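Local coordinates for protein endo-1,3-beta-glucanase, family GH16 (Zobellia galactanivorans, PDB 4CRQ) that probably hydrolyses internal beta-1,3-glucosidic bonds of laminarin through the family GH16 catalytic module that makes up this chain, at residues A62-A67 and M202-D207; S109-G114 and G139-Y144; I132-Q137 and G190-E195; S167-V172 and F177-I182. The protein carries 1 engineered substitution. All coordinates share one frame; numbering follows the deposited sequence.

All four contacts belong to the GH16 catalytic module, a jelly-roll beta sandwich. Contact 1 stands apart, its centre about 24 to 28 Å from the other three, and joins strand 62-70 to strand 196-204. The others cluster: the centres of contacts 2 and 3 are about 7 Å apart, with strands 141-149 and 127-135 as direct neighbours, and the centre of contact 4 lies about 14 Å from that of contact 3. Along the chain, contact 1 encloses all the others, contacts 2 and 3 interleave, and the hairpin of contact 4 nests inside contact 3. Contacts 1 to 3 join residues distant in sequence, whereas contact 4 is local; all lie away from the calcium site.

Contact 1: residues A62-A67 and M202-D207; sequences AQYTSA and MAVGGD
The hydroxyl of Ser-66 gives a short hydrogen bond to the backbone of the facing strand, OG to Met-202 O at 2.6 Å. The donor lies in the carbonyl plane on a lone pair, with a C=O...OG angle of 141°. OG stands opposite the backbone N (chi1 -170°), which carries it across to the carbonyl of Met-202; serine, small and able to donate, suits the place. Next along, Met-202 N makes a weak bond to Ala-67 O at 3.3 Å. Beyond these polar links the strands draw apart, from 6.4 Å between the CA atoms of Ser-66 and Met-202 to 7.1 Å between those of Tyr-64 and Val-204, and side chains fill the wider part. Val-204 CG1 sits over the centre of the Tyr-64 ring, a CH-pi contact 3.8 Å from the centroid, while Gln-63 CG lies on the opposite face toward the rim. The phenol oxygen is bonded to Gln-215 NE2. With a leucine in place of Tyr-64, Gln-215 is likely to lose its hydroxyl mate and Val-204 CG1 the ring face it rests on. Gln-36 OE1 of strand 36-38, parallel to strand 62-70, accepts from Val-204 N. Here the strands meet mainly through side chains, Tyr-64 and Ser-66 bonding by their backbones to Tyr-37 and Arg-39, within the jelly-roll beta sandwich of GH16 enzymes.

Contact 2: residues S109-G114 and G139-Y144; sequences SWPACG and GDHASY
Trp-110 and His-141 are brought together by different first torsions: the indole of Trp-110 extends opposite its own N (chi1 -178°), whereas the imidazole of His-141 lies beside its N and trans to the carbonyl carbon (chi1 -71°). Pro-111, whose preceding peptide bond is cis, sits in the notch that the two rings form. That bond folds the proline back on its neighbour, so that Pro-111 CB rests over the centre of the Trp-110 ring, while CD and CG lie against the histidine. There Pro-111 CD lies over one face of the imidazole, 3.7 Å from its centroid, a CH-pi contact whose nearest pair is CD to His-141 CE1 at 3.5 Å. Pro-111 CG comes alongside, 3.7 Å from His-141 ND1. Proline suits this place because CD, next to the ring nitrogen, turns polarised C-H groups to the imidazole, CB simply packs on the indole, and the residue tolerates the cis bond. The two aromatics touch more lightly: Trp-110 CZ3 is 3.9 Å from His-141 CD2, with the six-membered ring of the indole and the imidazole nearly perpendicular, at 88°. Trp-110 NE1 is engaged by Glu-115 OE1, which helps to fix the indole. Both aromatic residues are exposed, whereas the proline is buried. Pro-111 opens a type I beta turn that closes with Gly-114 N bonded to Pro-111 O at 2.9 Å. The loop follows helix 105-108 and leads into strand 115-117; strand 127-135 pairs with that strand on one side and with strand 141-149, which carries His-141, on the other.

Contact 3: residues I132-Q137 and G190-E195; sequences IHWSDQ and GEFQNE
Phe-192 ends a short 3-10 turn, 190-192, that faces strand 127-135, with the CA atoms of Trp-134 and Glu-191 7.7 Å apart as the nearest pair. In this part of the GH16 jelly roll, the loop leading to strand 196-204 sets the Phe-192 ring against strand 127-135. The phenyl group points at the strand with its far end. Phe-192 CE2 reaches Trp-134 CB at 3.6 Å, and CZ meets Ile-132 CB at 3.8 Å, while Ile-132 CG2 lies 3.9 Å from CE1. Isoleucine suits this place because its branches spread along the rim of the ring, CG2 near CE1 and CD1 near CE2. The edge of Phe-192 also turns toward the face of Trp-134, an offset edge-to-face pair with the five-membered ring, centroids 5.9 Å apart and planes at 69°. A first torsion of 75° lets the indole of Trp-134 lead away from the turn, where its NE1 donates to Asn-187 O. Loss of the ring edge set against the Trp-134 face, and of the packing on Ile-132, would probably follow if an alanine replaced Phe-192. Behind this layer Ile-168 of strand 167-172 touches both Ile-132 and Phe-192. The turn itself is closed by Gln-193 N bonded to Gly-190 O at 3.1 Å. At the ring's edge, near its plane, lies a backbone carbonyl oxygen: His-133 O, 3.6 Å from Phe-192 CZ.

Contact 4: residues S167-V172 and F177-I182; sequences SIKWFV and FNEVDI
Trp-170 N donates to Asn-178 O at 2.9 Å, a nearly straight bond (168° at the hydrogen) with the donor tilted from the carbonyl plane. The return bond is made one residue off, Phe-177 N to Trp-170 O at 3.1 Å, placing two residues opposite Trp-170, consistent with a classic beta bulge. Ile-168 and Val-180 form a regular hydrogen-bonded pair, with both N-to-O distances 3.0 Å. The Trp-170 ring is held flat between Asn-178 ND2, 3.6 Å above one face, and Ile-168 CG2 on the other. Val-180 CG2 meets its edge, 3.7 Å from CH2, and NE1 donates to Asp-117 O. Phe-177, with CG wedged between its N and carbonyl carbon (chi1 70°), lays its ring face over Trp-170 CB, CE1 coming within 3.5 Å of it. On the other face, Lys-169 and Glu-179 lie side by side, a pair suited to solvent, in a long salt bridge, Lys-169 NZ to Glu-179 OE2 at 3.4 Å; OE1 is bonded to Gln-176 NE2. Ile-168, Trp-170 and Val-180 turn to Ile-132 in strand 127-135. This is an antiparallel beta hairpin of the GH16 jelly roll, largely apolar toward the interior, with Lys-169 and Glu-179 on the outer face.

Contact 1: residues A62-A67 and M202-D207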
loop_
_atom_site.group_PDB
_atom_site.type_symbol
_atom_site.label_atom_id
_atom_site.label_comp_id
_atom_site.label_asym_id
_atom_site.label_seq_id
_atom_site.Cartn_x
_atom_site.Cartn_y
_atom_site.Cartn_z
ATOM N N ALA A 62 9.648 -11.257 -17.402
ATOM C CA ALA A 62 8.816 -11.645 -16.250
ATOM C C ALA A 62 7.701 -12.538 -16.742
ATOM O O ALA A 62 7.334 -12.494 -17.944
ATOM C CB ALA A 62 8.242 -10.429 -15.549
ATOM N N GLN A 63 7.138 -13.348 -15.852
ATOM C CA GLN A 63 5.966 -14.134 -16.263
ATOM C C GLN A 63 4.663 -13.595 -15.665
ATOM O O GLN A 63 3.626 -14.233 -15.855
ATOM C CB GLN A 63 6.161 -15.649 -16.042
ATOM C CG GLN A 63 5.944 -16.133 -14.651
ATOM C CD GLN A 63 6.209 -17.605 -14.455
ATOM O OE1 GLN A 63 5.636 -18.494 -15.093
ATOM N NE2 GLN A 63 7.080 -17.864 -13.535
ATOM N N TYR A 64 4.699 -12.441 -14.981
ATOM C CA TYR A 64 3.474 -11.820 -14.421
ATOM C C TYR A 64 3.481 -10.340 -14.715
ATOM O O TYR A 64 4.547 -9.732 -14.760
ATOM C CB TYR A 64 3.355 -12.005 -12.887
ATOM C CG TYR A 64 3.559 -13.469 -12.483
ATOM C CD1 TYR A 64 2.548 -14.437 -12.711
ATOM C CD2 TYR A 64 4.764 -13.901 -11.897
ATOM C CE1 TYR A 64 2.736 -15.784 -12.351
ATOM C CE2 TYR A 64 4.966 -15.248 -11.528
ATOM C CZ TYR A 64 3.949 -16.172 -11.766
ATOM O OH TYR A 64 4.107 -17.492 -11.437
ATOM N N THR A 65 2.291 -9.791 -14.883
ATOM C CA THR A 65 2.110 -8.343 -14.956
ATOM C C THR A 65 1.099 -7.925 -13.904
ATOM O O THR A 65 0.236 -8.718 -13.509
ATOM C CB THR A 65 1.657 -7.861 -16.358
ATOM O OG1 THR A 65 0.439 -8.543 -16.704
ATOM C CG2 THR A 65 2.761 -8.096 -17.424
ATOM N N SER A 66 1.200 -6.671 -13.444
ATOM C CA SER A 66 0.240 -6.118 -12.496
ATOM C C SER A 66 0.384 -4.598 -12.591
ATOM O O SER A 66 1.011 -4.110 -13.556
ATOM C CB SER A 66 0.525 -6.639 -11.084
ATOM O OG SER A 66 -0.538 -6.279 -10.197
ATOM N N ALA A 67 -0.171 -3.856 -11.628
ATOM C CA ALA A 67 -0.047 -2.404 -11.616
ATOM C C ALA A 67 0.385 -1.885 -10.263
ATOM O O ALA A 67 0.120 -2.507 -9.240
ATOM C CB ALA A 67 -1.355 -1.742 -12.020
ATOM N N MET A 202 -0.432 -4.395 -6.536
ATOM C CA MET A 202 -0.509 -5.810 -6.181
ATOM C C MET A 202 0.718 -6.510 -6.771
ATOM O O MET A 202 0.835 -6.614 -8.006
ATOM C CB MET A 202 -1.808 -6.492 -6.620
ATOM C CG MET A 202 -1.887 -7.945 -6.084
ATOM S SD MET A 202 -3.592 -8.579 -6.050
ATOM C CE MET A 202 -4.182 -8.275 -7.728
ATOM N N ALA A 203 1.636 -6.965 -5.910
ATOM C CA ALA A 203 2.816 -7.692 -6.354
ATOM C C ALA A 203 2.464 -9.180 -6.514
ATOM O O ALA A 203 1.432 -9.649 -5.982
ATOM C CB ALA A 203 3.979 -7.499 -5.382
ATOM N N VAL A 204 3.301 -9.903 -7.270
ATOM C CA VAL A 204 3.209 -11.355 -7.381
ATOM C C VAL A 204 4.587 -11.916 -6.999
ATOM O O VAL A 204 5.608 -11.642 -7.687
ATOM C CB VAL A 204 2.813 -11.841 -8.790
ATOM C CG1 VAL A 204 2.680 -13.361 -8.825
ATOM C CG2 VAL A 204 1.525 -11.144 -9.260
ATOM N N GLY A 205 4.617 -12.708 -5.912
ATOM C CA GLY A 205 5.863 -13.285 -5.364
ATOM C C GLY A 205 6.751 -12.247 -4.695
ATOM O O GLY A 205 6.497 -11.033 -4.745
ATOM N N GLY A 206 7.804 -12.728 -4.047
ATOM C CA GLY A 206 8.726 -11.837 -3.347
ATOM C C GLY A 206 9.136 -12.488 -2.063
ATOM O O GLY A 206 8.613 -13.570 -1.720
ATOM N N ASP A 207 10.054 -11.832 -1.350
ATOM C CA ASP A 207 10.633 -12.417 -0.122
ATOM C C ASP A 207 9.578 -12.838 0.895
ATOM O O ASP A 207 9.637 -13.946 1.435
ATOM C CB ASP A 207 11.664 -11.460 0.495
ATOM C CG ASP A 207 12.835 -11.186 -0.438
ATOM O OD1 ASP A 207 13.207 -12.073 -1.247
ATOM O OD2 ASP A 207 13.393 -10.073 -0.359
#

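Contact 2: residues S109-G114 and G139-Y144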
loop_
_atom_site.group_PDB
_atom_site.type_symbol
_atom_site.label_atom_id
_atom_site.label_comp_id
_atom_site.label_asym_id
_atom_site.label_seq_id
_atom_site.Cartn_x
_atom_site.Cartn_y
_atom_site.Cartn_z
ATOM N N SER A 109 16.365 8.753 0.417
ATOM C CA SER A 109 16.187 7.342 0.021
ATOM C C SER A 109 15.307 6.557 1.033
ATOM O O SER A 109 14.715 7.154 1.951
ATOM C CB SER A 109 17.567 6.686 -0.256
ATOM O OG SER A 109 17.434 5.468 -0.953
ATOM N N TRP A 110 15.214 5.238 0.856
ATOM C CA TRP A 110 14.442 4.359 1.733
ATOM C C TRP A 110 15.414 3.563 2.572
ATOM O O TRP A 110 16.464 3.173 2.057
ATOM C CB TRP A 110 13.507 3.465 0.908
ATOM C CG TRP A 110 12.622 2.556 1.740
ATOM C CD1 TRP A 110 11.291 2.767 2.125
ATOM C CD2 TRP A 110 12.990 1.253 2.332
ATOM N NE1 TRP A 110 10.831 1.719 2.887
ATOM C CE2 TRP A 110 11.791 0.778 3.051
ATOM C CE3 TRP A 110 14.160 0.450 2.345
ATOM C CZ2 TRP A 110 11.773 -0.438 3.737
ATOM C CZ3 TRP A 110 14.126 -0.774 3.044
ATOM C CH2 TRP A 110 12.962 -1.206 3.724
ATOM N N PRO A 111 15.096 3.294 3.867
ATOM C CA PRO A 111 13.869 3.628 4.611
ATOM C C PRO A 111 13.862 4.963 5.364
ATOM O O PRO A 111 12.888 5.236 6.078
ATOM C CB PRO A 111 13.756 2.445 5.584
ATOM C CG PRO A 111 15.188 2.118 5.928
ATOM C CD PRO A 111 16.013 2.493 4.713
ATOM N N ALA A 112 14.916 5.779 5.207
ATOM C CA ALA A 112 15.001 7.075 5.907
ATOM C C ALA A 112 13.788 7.954 5.625
ATOM O O ALA A 112 13.394 8.701 6.497
ATOM C CB ALA A 112 16.276 7.830 5.580
ATOM N N CYS A 113 13.208 7.858 4.416
ATOM C CA CYS A 113 12.017 8.634 4.051
ATOM C C CYS A 113 10.783 8.288 4.892
ATOM O O CYS A 113 9.869 9.099 5.011
ATOM C CB CYS A 113 11.673 8.423 2.583
ATOM S SG CYS A 113 11.332 6.699 2.154
ATOM N N GLY A 114 10.773 7.071 5.448
ATOM C CA GLY A 114 9.649 6.542 6.226
ATOM C C GLY A 114 8.631 5.898 5.296
ATOM O O GLY A 114 8.452 6.302 4.135
ATOM N N GLY A 139 20.887 4.750 12.547
ATOM C CA GLY A 139 20.960 4.711 11.083
ATOM C C GLY A 139 20.642 3.329 10.533
ATOM O O GLY A 139 20.945 3.043 9.371
ATOM N N ASP A 140 20.029 2.483 11.368
ATOM C CA ASP A 140 19.666 1.109 11.005
ATOM C C ASP A 140 18.210 0.968 10.609
ATOM O O ASP A 140 17.342 1.655 11.162
ATOM C CB ASP A 140 19.982 0.134 12.158
ATOM C CG ASP A 140 21.457 0.015 12.445
ATOM O OD1 ASP A 140 22.133 1.039 12.699
ATOM O OD2 ASP A 140 21.977 -1.117 12.421
ATOM N N HIS A 141 17.976 0.067 9.651
ATOM C CA HIS A 141 16.648 -0.314 9.184
ATOM C C HIS A 141 15.838 -0.784 10.361
ATOM O O HIS A 141 16.245 -1.703 11.091
ATOM C CB HIS A 141 16.755 -1.412 8.134
ATOM C CG HIS A 141 17.319 -0.959 6.801
ATOM N ND1 HIS A 141 18.203 0.059 6.677
ATOM C CD2 HIS A 141 17.106 -1.449 5.517
ATOM C CE1 HIS A 141 18.525 0.219 5.385
ATOM N NE2 HIS A 141 17.853 -0.703 4.671
ATOM N N ALA A 142 14.695 -0.137 10.556
ATOM C CA ALA A 142 13.776 -0.463 11.630
ATOM C C ALA A 142 12.389 -0.718 11.059
ATOM O O ALA A 142 11.983 -0.107 10.058
ATOM C CB ALA A 142 13.738 0.663 12.648
ATOM N N SER A 143 11.666 -1.630 11.696
ATOM C CA SER A 143 10.272 -1.901 11.331
ATOM C C SER A 143 9.470 -2.248 12.585
ATOM O O SER A 143 10.017 -2.732 13.552
ATOM C CB SER A 143 10.151 -2.973 10.241
ATOM O OG SER A 143 10.347 -4.278 10.732
ATOM N N TYR A 144 8.165 -1.973 12.528
ATOM C CA TYR A 144 7.230 -2.213 13.618
ATOM C C TYR A 144 5.872 -2.486 13.002
ATOM O O TYR A 144 5.332 -1.635 12.296
ATOM C CB TYR A 144 7.144 -1.014 14.574
ATOM C CG TYR A 144 6.422 -1.366 15.845
ATOM C CD1 TYR A 144 5.010 -1.392 15.904
ATOM C CD2 TYR A 144 7.144 -1.697 17.008
ATOM C CE1 TYR A 144 4.347 -1.729 17.083
ATOM C CE2 TYR A 144 6.474 -2.035 18.186
ATOM C CZ TYR A 144 5.066 -2.039 18.184
ATOM O OH TYR A 144 4.406 -2.366 19.343
#

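Contact 3: residues I132-Q137 and G190-E195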
loop_
_atom_site.group_PDB
_atom_site.type_symbol
_atom_site.label_atom_id
_atom_site.label_comp_id
_atom_site.label_asym_id
_atom_site.label_seq_id
_atom_site.Cartn_x
_atom_site.Cartn_y
_atom_site.Cartn_z
ATOM N N ILE A 132 5.124 0.102 10.012
ATOM C CA ILE A 132 5.974 1.237 9.612
ATOM C C ILE A 132 7.404 0.715 9.385
ATOM O O ILE A 132 7.833 -0.254 10.044
ATOM C CB ILE A 132 5.997 2.460 10.582
ATOM C CG1 ILE A 132 6.308 2.048 12.042
ATOM C CG2 ILE A 132 4.690 3.247 10.437
ATOM C CD1 ILE A 132 6.779 3.201 12.899
ATOM N N HIS A 133 8.112 1.357 8.459
ATOM C CA HIS A 133 9.535 1.118 8.203
ATOM C C HIS A 133 10.228 2.450 8.232
ATOM O O HIS A 133 9.697 3.440 7.690
ATOM C CB HIS A 133 9.775 0.405 6.874
ATOM C CG HIS A 133 9.219 -1.004 6.812
ATOM N ND1 HIS A 133 7.971 -1.279 6.369
ATOM C CD2 HIS A 133 9.796 -2.228 7.142
ATOM C CE1 HIS A 133 7.760 -2.612 6.424
ATOM N NE2 HIS A 133 8.876 -3.191 6.899
ATOM N N TRP A 134 11.405 2.518 8.858
ATOM C CA TRP A 134 12.150 3.778 8.942
ATOM C C TRP A 134 13.614 3.513 9.223
ATOM O O TRP A 134 13.993 2.342 9.418
ATOM C CB TRP A 134 11.497 4.723 9.975
ATOM C CG TRP A 134 11.708 4.392 11.443
ATOM C CD1 TRP A 134 12.530 5.074 12.345
ATOM C CD2 TRP A 134 11.105 3.300 12.231
ATOM N NE1 TRP A 134 12.481 4.505 13.594
ATOM C CE2 TRP A 134 11.644 3.437 13.602
ATOM C CE3 TRP A 134 10.203 2.255 11.954
ATOM C CZ2 TRP A 134 11.286 2.547 14.637
ATOM C CZ3 TRP A 134 9.846 1.369 13.004
ATOM C CH2 TRP A 134 10.375 1.515 14.311
ATOM N N SER A 135 14.444 4.573 9.240
ATOM C CA SER A 135 15.819 4.494 9.631
ATOM C C SER A 135 15.872 5.034 11.074
ATOM O O SER A 135 15.554 6.212 11.304
ATOM C CB SER A 135 16.749 5.295 8.685
ATOM O OG SER A 135 18.129 5.140 9.018
ATOM N N ASP A 136 16.263 4.185 12.037
ATOM C CA ASP A 136 16.270 4.559 13.476
ATOM C C ASP A 136 17.449 5.494 13.835
ATOM O O ASP A 136 18.233 5.845 12.941
ATOM C CB ASP A 136 16.200 3.301 14.393
ATOM C CG ASP A 136 17.504 2.451 14.411
ATOM O OD1 ASP A 136 18.591 2.860 13.925
ATOM O OD2 ASP A 136 17.426 1.326 14.948
ATOM N N GLN A 137 17.568 5.875 15.117
ATOM C CA GLN A 137 18.628 6.805 15.600
ATOM C C GLN A 137 20.088 6.335 15.332
ATOM O O GLN A 137 20.993 7.180 15.265
ATOM C CB GLN A 137 18.433 7.195 17.087
ATOM C CG GLN A 137 18.651 6.077 18.116
ATOM C CD GLN A 137 17.527 5.052 18.207
ATOM O OE1 GLN A 137 16.508 5.135 17.512
ATOM N NE2 GLN A 137 17.711 4.066 19.080
ATOM N N GLY A 190 11.336 10.763 13.749
ATOM C CA GLY A 190 11.162 12.158 13.268
ATOM C C GLY A 190 10.681 12.277 11.823
ATOM O O GLY A 190 9.980 13.229 11.459
ATOM N N GLU A 191 11.045 11.293 11.005
ATOM C CA GLU A 191 10.641 11.251 9.591
ATOM C C GLU A 191 9.121 11.188 9.387
ATOM O O GLU A 191 8.623 11.557 8.318
ATOM C CB GLU A 191 11.358 10.108 8.856
ATOM C CG GLU A 191 12.876 10.297 8.864
ATOM C CD GLU A 191 13.374 11.458 8.011
ATOM O OE1 GLU A 191 12.761 11.777 6.954
ATOM O OE2 GLU A 191 14.398 12.060 8.395
ATOM N N PHE A 192 8.381 10.742 10.409
ATOM C CA PHE A 192 6.900 10.708 10.308
ATOM C C PHE A 192 6.221 12.062 10.591
ATOM O O PHE A 192 4.993 12.133 10.687
ATOM C CB PHE A 192 6.333 9.533 11.137
ATOM C CG PHE A 192 6.819 8.203 10.642
ATOM C CD1 PHE A 192 6.216 7.591 9.520
ATOM C CD2 PHE A 192 7.897 7.557 11.281
ATOM C CE1 PHE A 192 6.682 6.353 9.053
ATOM C CE2 PHE A 192 8.367 6.320 10.824
ATOM C CZ PHE A 192 7.754 5.717 9.705
ATOM N N GLN A 193 7.024 13.123 10.702
ATOM C CA GLN A 193 6.525 14.487 10.843
ATOM C C GLN A 193 6.598 15.262 9.521
ATOM O O GLN A 193 6.571 16.487 9.506
ATOM C CB GLN A 193 7.306 15.249 11.924
ATOM C CG GLN A 193 7.374 14.549 13.255
ATOM C CD GLN A 193 6.056 14.527 13.979
ATOM O OE1 GLN A 193 5.230 15.412 13.816
ATOM N NE2 GLN A 193 5.861 13.517 14.797
ATOM N N ASN A 194 6.683 14.543 8.417
ATOM C CA ASN A 194 6.809 15.124 7.081
ATOM C C ASN A 194 5.638 14.711 6.184
ATOM O O ASN A 194 4.789 13.901 6.605
ATOM C CB ASN A 194 8.150 14.699 6.467
ATOM C CG ASN A 194 9.377 15.216 7.235
ATOM O OD1 ASN A 194 10.385 14.500 7.378
ATOM N ND2 ASN A 194 9.312 16.455 7.715
ATOM N N GLU A 195 5.588 15.251 4.960
ATOM C CA GLU A 195 4.535 14.893 4.003
ATOM C C GLU A 195 4.832 13.546 3.342
ATOM O O GLU A 195 5.981 13.247 2.999
ATOM C CB GLU A 195 4.327 15.959 2.921
ATOM C CG GLU A 195 3.757 17.245 3.475
ATOM C CD GLU A 195 3.112 18.138 2.438
ATOM O OE1 GLU A 195 2.841 17.714 1.304
ATOM O OE2 GLU A 195 2.851 19.298 2.763
#

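Contact 4: residues S167-V172 and F177-I182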
loop_
_atom_site.group_PDB
_atom_site.type_symbol
_atom_site.label_atom_id
_atom_site.label_comp_id
_atom_site.label_asym_id
_atom_site.label_seq_id
_atom_site.Cartn_x
_atom_site.Cartn_y
_atom_site.Cartn_z
ATOM N N SER A 167 1.227 9.874 17.199
ATOM C CA SER A 167 1.031 8.439 16.998
ATOM C C SER A 167 0.522 8.095 15.620
ATOM O O SER A 167 0.041 8.972 14.905
ATOM C CB SER A 167 0.002 7.911 18.023
ATOM O OG SER A 167 -1.269 8.516 17.813
ATOM N N ILE A 168 0.638 6.820 15.251
ATOM C CA ILE A 168 -0.063 6.282 14.064
ATOM C C ILE A 168 -0.865 5.127 14.645
ATOM O O ILE A 168 -0.317 4.300 15.400
ATOM C CB ILE A 168 0.868 5.827 12.928
ATOM C CG1 ILE A 168 1.697 7.017 12.428
ATOM C CG2 ILE A 168 0.083 5.172 11.772
ATOM C CD1 ILE A 168 2.921 6.659 11.599
ATOM N N LYS A 169 -2.140 5.064 14.282
ATOM C CA LYS A 169 -3.027 3.976 14.693
ATOM C C LYS A 169 -3.565 3.318 13.430
ATOM O O LYS A 169 -3.890 4.029 12.469
ATOM C CB LYS A 169 -4.174 4.498 15.571
ATOM C CG LYS A 169 -3.758 5.182 16.880
ATOM C CD LYS A 169 -4.980 5.859 17.484
ATOM C CE LYS A 169 -4.648 6.932 18.517
ATOM N NZ LYS A 169 -4.684 6.428 19.900
ATOM N N TRP A 170 -3.682 1.984 13.432
ATOM C CA TRP A 170 -4.239 1.225 12.303
ATOM C C TRP A 170 -5.572 0.625 12.662
ATOM O O TRP A 170 -5.800 0.231 13.824
ATOM C CB TRP A 170 -3.320 0.072 11.896
ATOM C CG TRP A 170 -2.033 0.454 11.227
ATOM C CD1 TRP A 170 -1.728 0.392 9.871
ATOM C CD2 TRP A 170 -0.819 0.966 11.873
ATOM N NE1 TRP A 170 -0.456 0.825 9.634
ATOM C CE2 TRP A 170 0.154 1.184 10.795
ATOM C CE3 TRP A 170 -0.449 1.257 13.198
ATOM C CZ2 TRP A 170 1.439 1.672 11.045
ATOM C CZ3 TRP A 170 0.847 1.745 13.438
ATOM C CH2 TRP A 170 1.766 1.951 12.382
ATOM N N PHE A 171 -6.440 0.519 11.652
ATOM C CA PHE A 171 -7.795 -0.004 11.800
ATOM C C PHE A 171 -8.209 -0.826 10.596
ATOM O O PHE A 171 -7.774 -0.540 9.468
ATOM C CB PHE A 171 -8.813 1.148 11.909
ATOM C CG PHE A 171 -8.481 2.193 12.968
ATOM C CD1 PHE A 171 -7.600 3.257 12.672
ATOM C CD2 PHE A 171 -9.040 2.130 14.255
ATOM C CE1 PHE A 171 -7.291 4.228 13.633
ATOM C CE2 PHE A 171 -8.729 3.102 15.226
ATOM C CZ PHE A 171 -7.856 4.149 14.917
ATOM N N VAL A 172 -9.046 -1.834 10.855
ATOM C CA VAL A 172 -9.756 -2.548 9.794
ATOM C C VAL A 172 -11.179 -2.444 10.267
ATOM O O VAL A 172 -11.466 -2.830 11.422
ATOM C CB VAL A 172 -9.330 -4.019 9.556
ATOM C CG1 VAL A 172 -10.286 -4.699 8.553
ATOM C CG2 VAL A 172 -7.901 -4.076 9.057
ATOM N N PHE A 177 -5.849 -2.206 15.661
ATOM C CA PHE A 177 -5.026 -3.410 15.844
ATOM C C PHE A 177 -3.533 -3.128 15.972
ATOM O O PHE A 177 -2.748 -4.063 16.193
ATOM C CB PHE A 177 -5.307 -4.432 14.725
ATOM C CG PHE A 177 -4.799 -4.033 13.365
ATOM C CD1 PHE A 177 -5.599 -3.252 12.484
ATOM C CD2 PHE A 177 -3.519 -4.455 12.930
ATOM C CE1 PHE A 177 -5.115 -2.898 11.213
ATOM C CE2 PHE A 177 -3.034 -4.099 11.662
ATOM C CZ PHE A 177 -3.840 -3.321 10.804
ATOM N N ASN A 178 -3.150 -1.855 15.821
ATOM C CA ASN A 178 -1.763 -1.454 15.963
ATOM C C ASN A 178 -1.669 0.024 16.265
ATOM O O ASN A 178 -2.514 0.806 15.801
ATOM C CB ASN A 178 -0.959 -1.821 14.695
ATOM C CG ASN A 178 0.539 -1.945 14.938
ATOM O OD1 ASN A 178 1.004 -2.151 16.070
ATOM N ND2 ASN A 178 1.313 -1.835 13.856
ATOM N N GLU A 179 -0.652 0.376 17.055
ATOM C CA GLU A 179 -0.351 1.752 17.405
ATOM C C GLU A 179 1.157 1.855 17.589
ATOM O O GLU A 179 1.782 0.930 18.145
ATOM C CB GLU A 179 -1.109 2.197 18.677
ATOM C CG GLU A 179 -1.024 3.694 18.982
ATOM C CD GLU A 179 -1.865 4.146 20.171
ATOM O OE1 GLU A 179 -2.775 3.406 20.604
ATOM O OE2 GLU A 179 -1.607 5.261 20.676
ATOM N N VAL A 180 1.713 2.965 17.120
ATOM C CA VAL A 180 3.120 3.311 17.313
ATOM C C VAL A 180 3.163 4.744 17.838
ATOM O O VAL A 180 2.416 5.620 17.384
ATOM C CB VAL A 180 4.046 3.164 16.064
ATOM C CG1 VAL A 180 4.232 1.716 15.704
ATOM C CG2 VAL A 180 3.563 3.956 14.850
ATOM N N ASP A 181 4.043 4.948 18.809
ATOM C CA ASP A 181 4.313 6.241 19.367
ATOM C C ASP A 181 5.382 6.886 18.463
ATOM O O ASP A 181 6.430 6.287 18.175
ATOM C CB ASP A 181 4.733 6.055 20.835
ATOM C CG ASP A 181 5.251 7.329 21.508
ATOM O OD1 ASP A 181 5.009 8.462 21.030
ATOM O OD2 ASP A 181 5.915 7.179 22.563
ATOM N N ILE A 182 5.091 8.097 17.997
ATOM C CA ILE A 182 6.057 8.878 17.199
ATOM C C ILE A 182 6.349 10.250 17.855
ATOM O O ILE A 182 7.101 11.043 17.287
ATOM C CB ILE A 182 5.665 9.019 15.676
ATOM C CG1 ILE A 182 4.331 9.772 15.475
ATOM C CG2 ILE A 182 5.677 7.655 14.964
ATOM C CD1 ILE A 182 4.113 10.337 14.075
HETATM O O HOH W 1 -6.051 4.360 20.857
#